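PDB 3K01: Acarbose/maltose binding protein GacH from Streptomyces glaucescens, which binds acarbose and an acarbose homolog as the solute receptor of an ABC transporter, and probably recognises maltose as well. Local coordinates for residues Phe146-Leu151 with Ala271-Ala276; Asn247-Gly252 with Glu265-Gly270; Pro367-Gly372 with Lys406-Tyr411; Asn373-Pro378 with Asp402-Leu407. All blocks are in the same frame, centred on the assembly; numbering follows the deposited sequence. Where two conformers were deposited one is given.

How the contacts relate
The four contacts form two pairs at distant places in the solute-binding fold. Contacts 1 and 2 have centres about 8 Å apart, and contact 2 is nested inside the chain loop that contact 1 closes. R272 joins them, its NE lying 2.8 Å from S251 O. Contacts 3 and 4 also have centres about 8 Å apart; they share K406 and L407, and P367 CG meets L375 CD1 at 3.7 Å. Contacts 1 and 3 lie on opposite sides of the chain's centre, about 41 Å apart between centres, while contacts 1 and 4 approach to about 17 Å between nearest atoms. Contacts 2 and 3 likewise lie on opposite sides, their centres about 38 Å apart.

Contact 1 of 4, residues Phe146-Leu151 with Ala271-Ala276; sequences FYNKEL and ARFKDA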
loop_
_atom_site.group_PDB
_atom_site.type_symbol
_atom_site.label_atom_id
_atom_site.label_comp_id
_atom_site.label_asym_id
_atom_site.label_seq_id
_atom_site.Cartn_x
_atom_site.Cartn_y
_atom_site.Cartn_z
ATOM N N PHE A 146 7.542 7.094 -11.042
ATOM C CA PHE A 146 8.155 6.424 -12.196
ATOM C C PHE A 146 8.586 7.494 -13.197
ATOM O O PHE A 146 7.876 8.479 -13.418
ATOM C CB PHE A 146 7.133 5.548 -12.921
ATOM C CG PHE A 146 6.754 4.268 -12.228
ATOM C CD1 PHE A 146 6.610 3.122 -12.983
ATOM C CD2 PHE A 146 6.458 4.188 -10.862
ATOM C CE1 PHE A 146 6.207 1.914 -12.429
ATOM C CE2 PHE A 146 6.069 2.970 -10.289
ATOM C CZ PHE A 146 5.959 1.831 -11.088
ATOM N N TYR A 147 9.734 7.311 -13.832
ATOM C CA TYR A 147 10.187 8.279 -14.821
ATOM C C TYR A 147 10.851 7.589 -16.007
ATOM O O TYR A 147 11.470 6.529 -15.895
ATOM C CB TYR A 147 11.103 9.362 -14.211
ATOM C CG TYR A 147 12.347 8.875 -13.526
ATOM C CD1 TYR A 147 12.317 8.464 -12.190
ATOM C CD2 TYR A 147 13.574 8.865 -14.210
ATOM C CE1 TYR A 147 13.468 8.040 -11.559
ATOM C CE2 TYR A 147 14.709 8.442 -13.583
ATOM C CZ TYR A 147 14.645 8.039 -12.264
ATOM O OH TYR A 147 15.791 7.599 -11.613
ATOM N N ASN A 148 10.698 8.226 -17.164
ATOM C CA ASN A 148 11.319 7.823 -18.415
ATOM C C ASN A 148 12.710 8.442 -18.450
ATOM O O ASN A 148 12.872 9.660 -18.580
ATOM C CB ASN A 148 10.438 8.339 -19.560
ATOM C CG ASN A 148 10.905 7.900 -20.944
ATOM O OD1 ASN A 148 10.056 7.568 -21.836
ATOM N ND2 ASN A 148 12.191 7.955 -21.173
ATOM N N LYS A 149 13.732 7.598 -18.315
ATOM C CA LYS A 149 15.099 8.120 -18.210
ATOM C C LYS A 149 15.518 8.883 -19.452
ATOM O O LYS A 149 16.129 9.939 -19.339
ATOM C CB LYS A 149 16.097 7.007 -17.902
ATOM C CG LYS A 149 15.957 6.450 -16.495
ATOM C CD LYS A 149 16.992 5.368 -16.213
ATOM C CE LYS A 149 16.830 4.823 -14.806
ATOM N NZ LYS A 149 18.072 4.166 -14.288
ATOM N N GLU A 150 15.164 8.378 -20.630
ATOM C CA GLU A 150 15.581 9.014 -21.871
ATOM C C GLU A 150 14.941 10.383 -22.021
ATOM O O GLU A 150 15.587 11.312 -22.492
ATOM C CB GLU A 150 15.263 8.127 -23.059
ATOM C CG GLU A 150 15.793 8.678 -24.372
ATOM C CD GLU A 150 14.810 9.537 -25.125
ATOM O OE1 GLU A 150 13.566 9.487 -24.912
ATOM O OE2 GLU A 150 15.294 10.305 -25.997
ATOM N N LEU A 151 13.656 10.525 -21.665
ATOM C CA LEU A 151 13.039 11.843 -21.785
ATOM C C LEU A 151 13.647 12.836 -20.815
ATOM O O LEU A 151 13.898 13.992 -21.166
ATOM C CB LEU A 151 11.517 11.765 -21.614
ATOM C CG LEU A 151 10.756 11.058 -22.745
ATOM C CD1 LEU A 151 9.270 10.939 -22.365
ATOM C CD2 LEU A 151 10.885 11.814 -24.072
ATOM N N ALA A 271 5.948 0.712 -25.224
ATOM C CA ALA A 271 6.750 0.961 -26.403
ATOM C C ALA A 271 8.022 1.732 -26.107
ATOM O O ALA A 271 9.007 1.584 -26.833
ATOM C CB ALA A 271 5.941 1.682 -27.452
ATOM N N ARG A 272 8.042 2.537 -25.045
ATOM C CA ARG A 272 9.262 3.276 -24.722
ATOM C C ARG A 272 10.152 2.559 -23.723
ATOM O O ARG A 272 11.182 3.103 -23.314
ATOM C CB ARG A 272 8.915 4.699 -24.301
ATOM C CG ARG A 272 8.636 5.563 -25.558
ATOM C CD ARG A 272 8.352 6.927 -25.163
ATOM N NE ARG A 272 7.948 7.697 -26.317
ATOM C CZ ARG A 272 8.770 8.493 -26.964
ATOM N NH1 ARG A 272 10.046 8.582 -26.591
ATOM N NH2 ARG A 272 8.336 9.185 -28.015
ATOM N N PHE A 273 9.799 1.316 -23.382
ATOM C CA PHE A 273 10.534 0.540 -22.373
ATOM C C PHE A 273 10.985 -0.847 -22.819
ATOM O O PHE A 273 11.180 -1.734 -21.985
ATOM C CB PHE A 273 9.739 0.502 -21.044
ATOM C CG PHE A 273 9.463 1.878 -20.523
ATOM C CD1 PHE A 273 10.428 2.564 -19.791
ATOM C CD2 PHE A 273 8.293 2.552 -20.877
ATOM C CE1 PHE A 273 10.235 3.856 -19.348
ATOM C CE2 PHE A 273 8.095 3.872 -20.443
ATOM C CZ PHE A 273 9.077 4.522 -19.689
ATOM N N LYS A 274 11.169 -0.992 -24.130
ATOM C CA LYS A 274 11.824 -2.194 -24.678
ATOM C C LYS A 274 13.118 -2.486 -23.906
ATOM O O LYS A 274 13.386 -3.631 -23.557
ATOM C CB LYS A 274 12.119 -2.027 -26.168
ATOM C CG LYS A 274 10.876 -2.099 -27.065
ATOM C CD LYS A 274 11.214 -1.804 -28.542
ATOM C CE LYS A 274 11.982 -0.482 -28.723
ATOM N NZ LYS A 274 12.134 -0.056 -30.142
ATOM N N ASP A 275 13.888 -1.435 -23.626
ATOM C CA ASP A 275 15.021 -1.494 -22.703
ATOM C C ASP A 275 14.494 -1.123 -21.323
ATOM O O ASP A 275 14.191 0.058 -21.068
ATOM C CB ASP A 275 16.088 -0.492 -23.169
ATOM C CG ASP A 275 17.346 -0.468 -22.285
ATOM O OD1 ASP A 275 17.428 -1.161 -21.246
ATOM O OD2 ASP A 275 18.284 0.279 -22.658
ATOM N N ALA A 276 14.373 -2.103 -20.420
ATOM C CA ALA A 276 13.913 -1.858 -19.039
ATOM C C ALA A 276 14.813 -0.879 -18.301
ATOM O O ALA A 276 14.396 -0.244 -17.317
ATOM C CB ALA A 276 13.818 -3.171 -18.261
HETATM O O HOH W 1 11.559 7.510 -24.466
#
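R272 and E150 make the charged part of this contact, and they meet through a water instead of directly. R272 NH1 donates to water 1 over 2.8 Å, and the water sits in the guanidinium plane at its edge. The same water donates to E150 OE1 over 2.9 Å. The direct separation of E150 OE1 and R272 NH1 is 4.0 Å, longer than a salt bridge, although the carboxylate and guanidinium planes are only 20° apart and the opposite charges should still attract. Arginine suits this place because its N-H groups point in several directions: while NH1 serves the water, NE binds the carbonyl of S251. Its chain is extended from CG to NE, which carries the guanidinium across to the first turn of helix 149-155.

The remaining contacts are van der Waals. L151 CD2 lies 4.2 Å from R272 NH1, the two side chains crossing at about a right angle. N148, in the N-cap position that asparagine often occupies, has CG anti to its backbone N (chi1 -176°), which turns CG toward the ring of F273. F273 CZ is 4.0 Å from N148 CG, and the ring and amide planes are 57° apart.

N278 ties both sides together, its side chain bonding to E150 N and to R272 O. Strand 132-148 ends here between strands 254-259 and 279-283, antiparallel to both. The 271-276 loop runs from helix 264-268 toward strand 279-283, and F273 lays its ring nearly parallel to that of F249 in helix 241-251.

Contact 2 of 4, residues Asn247-Gly252 with Glu265-Gly270; sequences NAFKSG and EDVKAG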
loop_
_atom_site.group_PDB
_atom_site.type_symbol
_atom_site.label_atom_id
_atom_site.label_comp_id
_atom_site.label_asym_id
_atom_site.label_seq_id
_atom_site.Cartn_x
_atom_site.Cartn_y
_atom_site.Cartn_z
ATOM N N ASN A 247 -1.223 4.090 -20.453
ATOM C CA ASN A 247 -1.010 4.344 -21.872
ATOM C C ASN A 247 -0.159 5.589 -22.063
ATOM O O ASN A 247 0.717 5.635 -22.942
ATOM C CB ASN A 247 -2.347 4.514 -22.619
ATOM C CG ASN A 247 -3.154 3.223 -22.685
ATOM O OD1 ASN A 247 -2.636 2.144 -22.488
ATOM N ND2 ASN A 247 -4.448 3.359 -22.925
ATOM N N ALA A 248 -0.415 6.622 -21.262
ATOM C CA ALA A 248 0.345 7.869 -21.375
ATOM C C ALA A 248 1.811 7.627 -21.041
ATOM O O ALA A 248 2.715 8.170 -21.730
ATOM C CB ALA A 248 -0.236 8.954 -20.464
ATOM N N PHE A 249 2.077 6.870 -19.987
ATOM C CA PHE A 249 3.457 6.686 -19.583
ATOM C C PHE A 249 4.187 5.723 -20.530
ATOM O O PHE A 249 5.347 5.963 -20.909
ATOM C CB PHE A 249 3.525 6.186 -18.141
ATOM C CG PHE A 249 4.909 6.061 -17.608
ATOM C CD1 PHE A 249 5.585 7.194 -17.180
ATOM C CD2 PHE A 249 5.566 4.850 -17.599
ATOM C CE1 PHE A 249 6.880 7.086 -16.669
ATOM C CE2 PHE A 249 6.883 4.758 -17.098
ATOM C CZ PHE A 249 7.538 5.879 -16.641
ATOM N N LYS A 250 3.542 4.624 -20.895
ATOM C CA LYS A 250 4.165 3.652 -21.808
ATOM C C LYS A 250 4.499 4.224 -23.164
ATOM O O LYS A 250 5.494 3.800 -23.805
ATOM C CB LYS A 250 3.265 2.436 -21.973
ATOM C CG LYS A 250 3.266 1.553 -20.693
ATOM C CD LYS A 250 2.103 0.574 -20.640
ATOM C CE LYS A 250 2.183 -0.494 -21.711
ATOM N NZ LYS A 250 1.010 -1.414 -21.617
ATOM N N SER A 251 3.691 5.171 -23.613
ATOM C CA SER A 251 3.876 5.772 -24.929
ATOM C C SER A 251 4.764 7.012 -24.919
ATOM O O SER A 251 5.151 7.496 -25.984
ATOM C CB SER A 251 2.526 6.178 -25.510
ATOM O OG SER A 251 1.973 7.256 -24.775
ATOM N N GLY A 252 5.088 7.563 -23.751
ATOM C CA GLY A 252 5.861 8.798 -23.711
ATOM C C GLY A 252 5.052 10.060 -23.899
ATOM O O GLY A 252 5.622 11.144 -24.020
ATOM N N GLU A 265 5.538 -4.626 -14.464
ATOM C CA GLU A 265 5.539 -5.514 -15.624
ATOM C C GLU A 265 4.805 -4.890 -16.807
ATOM O O GLU A 265 5.266 -4.982 -17.955
ATOM C CB GLU A 265 5.000 -6.898 -15.258
ATOM C CG GLU A 265 5.978 -7.658 -14.354
ATOM C CD GLU A 265 7.354 -7.836 -14.989
ATOM O OE1 GLU A 265 7.408 -8.323 -16.137
ATOM O OE2 GLU A 265 8.384 -7.470 -14.371
ATOM N N ASP A 266 3.679 -4.228 -16.553
ATOM C CA ASP A 266 2.979 -3.566 -17.634
ATOM C C ASP A 266 3.847 -2.475 -18.274
ATOM O O ASP A 266 3.872 -2.324 -19.503
ATOM C CB ASP A 266 1.643 -3.002 -17.128
ATOM C CG ASP A 266 0.790 -2.426 -18.248
ATOM O OD1 ASP A 266 0.665 -3.045 -19.323
ATOM O OD2 ASP A 266 0.241 -1.322 -18.067
ATOM N N VAL A 267 4.564 -1.707 -17.458
ATOM C CA VAL A 267 5.415 -0.648 -18.001
ATOM C C VAL A 267 6.468 -1.259 -18.918
ATOM O O VAL A 267 6.776 -0.730 -19.990
ATOM C CB VAL A 267 6.078 0.199 -16.882
ATOM C CG1 VAL A 267 7.234 1.032 -17.458
ATOM C CG2 VAL A 267 5.008 1.056 -16.195
ATOM N N LYS A 268 7.045 -2.378 -18.488
ATOM C CA LYS A 268 8.091 -3.032 -19.280
ATOM C C LYS A 268 7.592 -3.555 -20.617
ATOM O O LYS A 268 8.396 -3.833 -21.512
ATOM C CB LYS A 268 8.714 -4.171 -18.490
ATOM C CG LYS A 268 9.587 -3.809 -17.345
ATOM C CD LYS A 268 10.097 -5.161 -16.898
ATOM C CE LYS A 268 10.821 -5.161 -15.639
ATOM N NZ LYS A 268 10.967 -6.617 -15.335
ATOM N N ALA A 269 6.283 -3.682 -20.774
ATOM C CA ALA A 269 5.692 -4.055 -22.064
ATOM C C ALA A 269 5.422 -2.839 -22.953
ATOM O O ALA A 269 4.924 -2.959 -24.063
ATOM C CB ALA A 269 4.397 -4.836 -21.822
ATOM N N GLY A 270 5.723 -1.643 -22.457
ATOM C CA GLY A 270 5.421 -0.395 -23.159
ATOM C C GLY A 270 6.404 -0.061 -24.253
ATOM O O GLY A 270 7.587 -0.452 -24.189
#
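F249 offers V267 the edge of its ring: V267 CG1 lies in the ring plane, 3.8 Å from F249 CE2, while V267 CG2 lies off the plane, 4.1 Å from F249 CD2. A flat aromatic and a branched valine fit together well here, since the two branches reach neighbouring ring carbons. The other flat group, the carboxylate of D266, is approached from above: K250 NZ reaches D266 OD1 at 2.8 Å from 41° out of the carboxylate plane, forming a hydrogen bond within a salt bridge. D266 OD2 accepts from Q246 NE2, so each carboxylate oxygen has a partner and the group's rotation is restrained.

K250 covers more ground than any other residue here. Its chain bends at chi3 (67°), and the bend keeps the methylenes against the end of helix 264-268 before the ammonium group turns to D266. K250 CG lies 3.8 Å from G270 CA, and K250 CE is 3.5 Å from the same atom. Glycine suits position 270 because a backbone with no side chain lets the lysine lie directly on it. At the end of helix 241-251, G252 takes a positive phi (82°) in a Schellman motif, a conformation glycine adopts easily.

The chemistry divides along the lysine. Its aliphatic stem continues the apolar contact begun by F249 and V267 against strands 254-259 and 279-283, whereas its charge is matched by D266, which probably favours the ionised form of both groups and links helix 241-251 to helix 264-268 by a salt bridge.

Contact 3 of 4, residues Pro367-Gly372 with Lys406-Tyr411; sequences PWIAEG and KLLKDY
E371 can be followed outward along L408, because one methyl, L408 CD2, accompanies it for its whole length. E371 CB and CG both stand 3.8 Å from L408 CD2. The chain then bends at chi2 (91°), folding the carboxylate back over the same methyl, so that E371 CD and OE1 both come to 3.5 Å from L408 CD2. The other branch, E371 OE2, is 3.9 Å from L408 CD2; it also lies 4.1 Å from L407 O, too far for more than a loose contact between two acceptor oxygens.

I369 approaches the same leucine differently, tip to tip, with I369 CD1 3.7 Å from L408 CD2. Its second branch, CG2, is 3.7 Å from Y411 OH, and the two side chains come from opposite directions. Isoleucine suits the spot because its two branches can touch two partners. L408 in turn spreads its methyls: CD2 faces the 367-372 loop, while CD1 rests over one face of the Y411 ring, offset toward the rim.

Both chains present these residues from type I turns, I369 to G372 and L408 to Y411, the second just beyond helix 393-407. V204, in strand 204-205, touches L408 and Y411 as well as P367.

No hydrogen bond crosses between the segments. The join therefore rests on dispersion around L408, with a glutamate whose methylenes do apolar work. E371 OE2 and D410 OD1 are 6.1 Å apart, so any repulsion between the like charges is probably slight.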
loop_
_atom_site.group_PDB
_atom_site.type_symbol
_atom_site.label_atom_id
_atom_site.label_comp_id
_atom_site.label_asym_id
_atom_site.label_seq_id
_atom_site.Cartn_x
_atom_site.Cartn_y
_atom_site.Cartn_z
ATOM N N PRO A 367 -4.532 5.736 8.910
ATOM C CA PRO A 367 -5.171 5.721 10.218
ATOM C C PRO A 367 -5.676 4.298 10.470
ATOM O O PRO A 367 -6.438 3.744 9.681
ATOM C CB PRO A 367 -6.341 6.718 10.068
ATOM C CG PRO A 367 -6.595 6.787 8.625
ATOM C CD PRO A 367 -5.348 6.403 7.873
ATOM N N TRP A 368 -5.264 3.728 11.601
ATOM C CA TRP A 368 -5.533 2.321 11.861
ATOM C C TRP A 368 -6.858 2.160 12.593
ATOM O O TRP A 368 -6.916 1.707 13.746
ATOM C CB TRP A 368 -4.371 1.688 12.630
ATOM C CG TRP A 368 -3.055 1.881 11.947
ATOM C CD1 TRP A 368 -1.977 2.539 12.456
ATOM C CD2 TRP A 368 -2.687 1.445 10.621
ATOM N NE1 TRP A 368 -0.943 2.533 11.537
ATOM C CE2 TRP A 368 -1.346 1.864 10.418
ATOM C CE3 TRP A 368 -3.335 0.738 9.610
ATOM C CZ2 TRP A 368 -0.661 1.628 9.235
ATOM C CZ3 TRP A 368 -2.647 0.486 8.440
ATOM C CH2 TRP A 368 -1.306 0.934 8.269
ATOM N N ILE A 369 -7.922 2.548 11.904
ATOM C CA ILE A 369 -9.262 2.626 12.501
ATOM C C ILE A 369 -10.239 1.800 11.674
ATOM O O ILE A 369 -9.978 1.494 10.500
ATOM C CB ILE A 369 -9.746 4.090 12.661
ATOM C CG1 ILE A 369 -9.909 4.775 11.296
ATOM C CG2 ILE A 369 -8.788 4.879 13.550
ATOM C CD1 ILE A 369 -10.530 6.176 11.404
ATOM N N ALA A 370 -11.370 1.451 12.278
ATOM C CA ALA A 370 -12.386 0.623 11.650
ATOM C C ALA A 370 -12.809 1.203 10.299
ATOM O O ALA A 370 -13.019 0.478 9.320
ATOM C CB ALA A 370 -13.593 0.518 12.585
ATOM N N GLU A 371 -12.916 2.523 10.248
ATOM C CA GLU A 371 -13.426 3.228 9.077
ATOM C C GLU A 371 -12.346 3.658 8.105
ATOM O O GLU A 371 -12.621 4.459 7.216
ATOM C CB GLU A 371 -14.178 4.483 9.530
ATOM C CG GLU A 371 -15.322 4.215 10.482
ATOM C CD GLU A 371 -14.909 4.254 11.949
ATOM O OE1 GLU A 371 -13.689 4.199 12.296
ATOM O OE2 GLU A 371 -15.852 4.353 12.772
ATOM N N GLY A 372 -11.124 3.140 8.251
ATOM C CA GLY A 372 -10.033 3.612 7.383
ATOM C C GLY A 372 -10.390 3.611 5.908
ATOM O O GLY A 372 -10.141 4.591 5.211
ATOM N N LYS A 406 -19.114 12.977 9.789
ATOM C CA LYS A 406 -20.339 12.186 9.716
ATOM C C LYS A 406 -20.057 10.685 9.837
ATOM O O LYS A 406 -20.831 9.952 10.475
ATOM C CB LYS A 406 -21.092 12.489 8.424
ATOM C CG LYS A 406 -21.828 13.811 8.452
ATOM C CD LYS A 406 -22.430 14.129 7.096
ATOM C CE LYS A 406 -23.485 15.231 7.203
ATOM N NZ LYS A 406 -22.891 16.582 7.397
ATOM N N LEU A 407 -18.956 10.223 9.243
ATOM C CA LEU A 407 -18.518 8.817 9.307
ATOM C C LEU A 407 -17.999 8.422 10.690
ATOM O O LEU A 407 -18.191 7.274 11.133
ATOM C CB LEU A 407 -17.359 8.586 8.325
ATOM C CG LEU A 407 -17.732 8.485 6.866
ATOM C CD1 LEU A 407 -16.433 8.577 6.079
ATOM C CD2 LEU A 407 -18.502 7.183 6.584
ATOM N N LEU A 408 -17.292 9.359 11.312
ATOM C CA LEU A 408 -16.606 9.196 12.596
ATOM C C LEU A 408 -17.358 10.050 13.608
ATOM O O LEU A 408 -16.970 11.178 13.961
ATOM C CB LEU A 408 -15.151 9.650 12.513
ATOM C CG LEU A 408 -14.302 9.067 11.388
ATOM C CD1 LEU A 408 -13.042 9.852 11.282
ATOM C CD2 LEU A 408 -13.951 7.603 11.666
ATOM N N LYS A 409 -18.443 9.487 14.074
ATOM C CA LYS A 409 -19.374 10.154 14.947
ATOM C C LYS A 409 -18.756 10.767 16.204
ATOM O O LYS A 409 -19.311 11.726 16.745
ATOM C CB LYS A 409 -20.478 9.165 15.311
ATOM C CG LYS A 409 -21.342 8.696 14.115
ATOM C CD LYS A 409 -22.555 7.876 14.604
ATOM C CE LYS A 409 -22.976 6.736 13.620
ATOM N NZ LYS A 409 -23.921 5.669 14.216
ATOM N N ASP A 410 -17.637 10.216 16.680
ATOM C CA ASP A 410 -17.000 10.734 17.891
ATOM C C ASP A 410 -15.689 11.486 17.668
ATOM O O ASP A 410 -14.886 11.653 18.585
ATOM C CB ASP A 410 -16.805 9.618 18.921
ATOM C CG ASP A 410 -15.887 8.502 18.438
ATOM O OD1 ASP A 410 -15.476 8.478 17.251
ATOM O OD2 ASP A 410 -15.561 7.611 19.266
ATOM N N TYR A 411 -15.457 11.932 16.439
ATOM C CA TYR A 411 -14.307 12.786 16.175
ATOM C C TYR A 411 -14.732 14.245 16.124
ATOM O O TYR A 411 -15.846 14.546 15.694
ATOM C CB TYR A 411 -13.648 12.391 14.850
ATOM C CG TYR A 411 -12.678 11.238 14.933
ATOM C CD1 TYR A 411 -13.067 9.991 15.470
ATOM C CD2 TYR A 411 -11.377 11.374 14.452
ATOM C CE1 TYR A 411 -12.155 8.936 15.534
ATOM C CE2 TYR A 411 -10.481 10.333 14.506
ATOM C CZ TYR A 411 -10.860 9.117 15.061
ATOM O OH TYR A 411 -9.947 8.077 15.099
#

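Contact 4 of 4, residues Asn373-Pro378 with Asp402-Leu407; sequences NALFEP and DAYRKL
Y404 swings its ring toward L375 with CG anti to its carbonyl carbon (chi1 -74°), and L375 answers with the same choice and with CD1 anti to CA, so that its other methyl, CD2, is turned over the ring. The two belong to a helical hairpin: 373-378 leads into helix 376-387, and helix 393-407 returns antiparallel beside it, near the C-terminus of this solute-binding protein.

The methyl makes a CH-pi contact, L375 CD2 standing 3.7 Å from the centroid of the Y404 ring and only 8° off its normal. At the edge of the same ring, near its plane, P378 CG comes to 3.9 Å from Y404 CE1. Proline suits this place near the start of a helix, where its missing N-H costs little and its compact, rigid ring packs closely. Small A403 lets the proline in, with P378 CG 3.7 Å from A403 CB. Farther along, L407 turns its CD1 to the 373-378 segment, 4.2 Å from A374 CB; a small alanine leaves room for it.

V211 and L203 also touch the tyrosine, so this ring is lodged among aliphatic neighbours. Tyrosine is apt because its flat body can be buried while its hydroxyl serves a backbone carbonyl: Y404 OH donates to L375 O over 2.7 Å, at a C=O...O angle of 131° and tilted out of the carbonyl plane.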
loop_
_atom_site.group_PDB
_atom_site.type_symbol
_atom_site.label_atom_id
_atom_site.label_comp_id
_atom_site.label_asym_id
_atom_site.label_seq_id
_atom_site.Cartn_x
_atom_site.Cartn_y
_atom_site.Cartn_z
ATOM N N ASN A 373 -10.969 2.525 5.423
ATOM C CA ASN A 373 -11.261 2.450 3.992
ATOM C C ASN A 373 -12.396 3.379 3.561
ATOM O O ASN A 373 -12.386 3.889 2.428
ATOM C CB ASN A 373 -11.425 0.993 3.530
ATOM C CG ASN A 373 -10.081 0.358 3.109
ATOM O OD1 ASN A 373 -9.079 1.056 2.888
ATOM N ND2 ASN A 373 -10.068 -0.971 2.992
ATOM N N ALA A 374 -13.309 3.675 4.481
ATOM C CA ALA A 374 -14.418 4.576 4.214
ATOM C C ALA A 374 -13.920 6.016 4.013
ATOM O O ALA A 374 -14.632 6.852 3.475
ATOM C CB ALA A 374 -15.422 4.517 5.374
ATOM N N LEU A 375 -12.699 6.307 4.434
ATOM C CA LEU A 375 -12.144 7.659 4.290
ATOM C C LEU A 375 -11.769 7.982 2.839
ATOM O O LEU A 375 -11.544 9.157 2.525
ATOM C CB LEU A 375 -10.911 7.845 5.184
ATOM C CG LEU A 375 -11.171 7.625 6.668
ATOM C CD1 LEU A 375 -9.888 7.895 7.437
ATOM C CD2 LEU A 375 -12.317 8.504 7.187
ATOM N N PHE A 376 -11.704 6.973 1.966
ATOM C CA PHE A 376 -11.271 7.217 0.589
ATOM C C PHE A 376 -12.352 7.828 -0.283
ATOM O O PHE A 376 -12.057 8.681 -1.118
ATOM C CB PHE A 376 -10.737 5.916 -0.030
ATOM C CG PHE A 376 -9.370 5.549 0.464
ATOM C CD1 PHE A 376 -8.255 6.258 0.037
ATOM C CD2 PHE A 376 -9.214 4.496 1.351
ATOM C CE1 PHE A 376 -6.980 5.922 0.485
ATOM C CE2 PHE A 376 -7.945 4.155 1.826
ATOM C CZ PHE A 376 -6.830 4.864 1.391
ATOM N N GLU A 377 -13.607 7.423 -0.114
ATOM C CA GLU A 377 -14.642 7.894 -1.018
ATOM C C GLU A 377 -14.828 9.424 -1.011
ATOM O O GLU A 377 -14.953 10.013 -2.076
ATOM C CB GLU A 377 -15.961 7.134 -0.803
ATOM C CG GLU A 377 -17.100 7.694 -1.633
ATOM C CD GLU A 377 -16.978 7.373 -3.123
ATOM O OE1 GLU A 377 -15.979 6.810 -3.595
ATOM O OE2 GLU A 377 -17.912 7.706 -3.868
ATOM N N PRO A 378 -14.829 10.078 0.163
ATOM C CA PRO A 378 -14.950 11.537 0.128
ATOM C C PRO A 378 -13.808 12.208 -0.616
ATOM O O PRO A 378 -14.022 13.174 -1.349
ATOM C CB PRO A 378 -14.998 11.940 1.604
ATOM C CG PRO A 378 -15.563 10.694 2.291
ATOM C CD PRO A 378 -14.868 9.560 1.551
ATOM N N ASP A 402 -16.278 17.324 6.522
ATOM C CA ASP A 402 -17.652 17.119 6.957
ATOM C C ASP A 402 -18.045 15.666 6.779
ATOM O O ASP A 402 -18.694 15.090 7.653
ATOM C CB ASP A 402 -18.620 18.009 6.185
ATOM C CG ASP A 402 -18.557 19.456 6.612
ATOM O OD1 ASP A 402 -17.859 19.775 7.599
ATOM O OD2 ASP A 402 -19.218 20.278 5.946
ATOM N N ALA A 403 -17.668 15.061 5.647
ATOM C CA ALA A 403 -17.978 13.666 5.414
ATOM C C ALA A 403 -17.271 12.822 6.479
ATOM O O ALA A 403 -17.853 11.847 6.990
ATOM C CB ALA A 403 -17.559 13.246 4.002
ATOM N N TYR A 404 -16.036 13.168 6.839
ATOM C CA TYR A 404 -15.329 12.392 7.878
ATOM C C TYR A 404 -16.018 12.526 9.239
ATOM O O TYR A 404 -16.167 11.520 9.947
ATOM C CB TYR A 404 -13.874 12.809 8.017
ATOM C CG TYR A 404 -12.954 12.341 6.904
ATOM C CD1 TYR A 404 -13.445 11.794 5.723
ATOM C CD2 TYR A 404 -11.597 12.503 7.036
ATOM C CE1 TYR A 404 -12.547 11.393 4.710
ATOM C CE2 TYR A 404 -10.713 12.114 6.028
ATOM C CZ TYR A 404 -11.198 11.545 4.893
ATOM O OH TYR A 404 -10.329 11.152 3.900
ATOM N N ARG A 405 -16.451 13.729 9.625
ATOM C CA ARG A 405 -17.155 13.895 10.909
ATOM C C ARG A 405 -18.453 13.094 10.930
ATOM O O ARG A 405 -18.854 12.560 11.968
ATOM C CB ARG A 405 -17.390 15.379 11.222
ATOM C CG ARG A 405 -16.084 16.108 11.476
ATOM C CD ARG A 405 -16.209 17.590 11.847
ATOM N NE ARG A 405 -14.868 18.180 11.911
ATOM C CZ ARG A 405 -14.235 18.726 10.873
ATOM N NH1 ARG A 405 -14.840 18.817 9.699
ATOM N NH2 ARG A 405 -13.015 19.220 11.017
ATOM N N LYS A 406 -19.114 12.977 9.789
ATOM C CA LYS A 406 -20.339 12.186 9.716
ATOM C C LYS A 406 -20.057 10.685 9.837
ATOM O O LYS A 406 -20.831 9.952 10.475
ATOM C CB LYS A 406 -21.092 12.489 8.424
ATOM C CG LYS A 406 -21.828 13.811 8.452
ATOM C CD LYS A 406 -22.430 14.129 7.096
ATOM C CE LYS A 406 -23.485 15.231 7.203
ATOM N NZ LYS A 406 -22.891 16.582 7.397
ATOM N N LEU A 407 -18.956 10.223 9.243
ATOM C CA LEU A 407 -18.518 8.817 9.307
ATOM C C LEU A 407 -17.999 8.422 10.690
ATOM O O LEU A 407 -18.191 7.274 11.133
ATOM C CB LEU A 407 -17.359 8.586 8.325
ATOM C CG LEU A 407 -17.732 8.485 6.866
ATOM C CD1 LEU A 407 -16.433 8.577 6.079
ATOM C CD2 LEU A 407 -18.502 7.183 6.584
#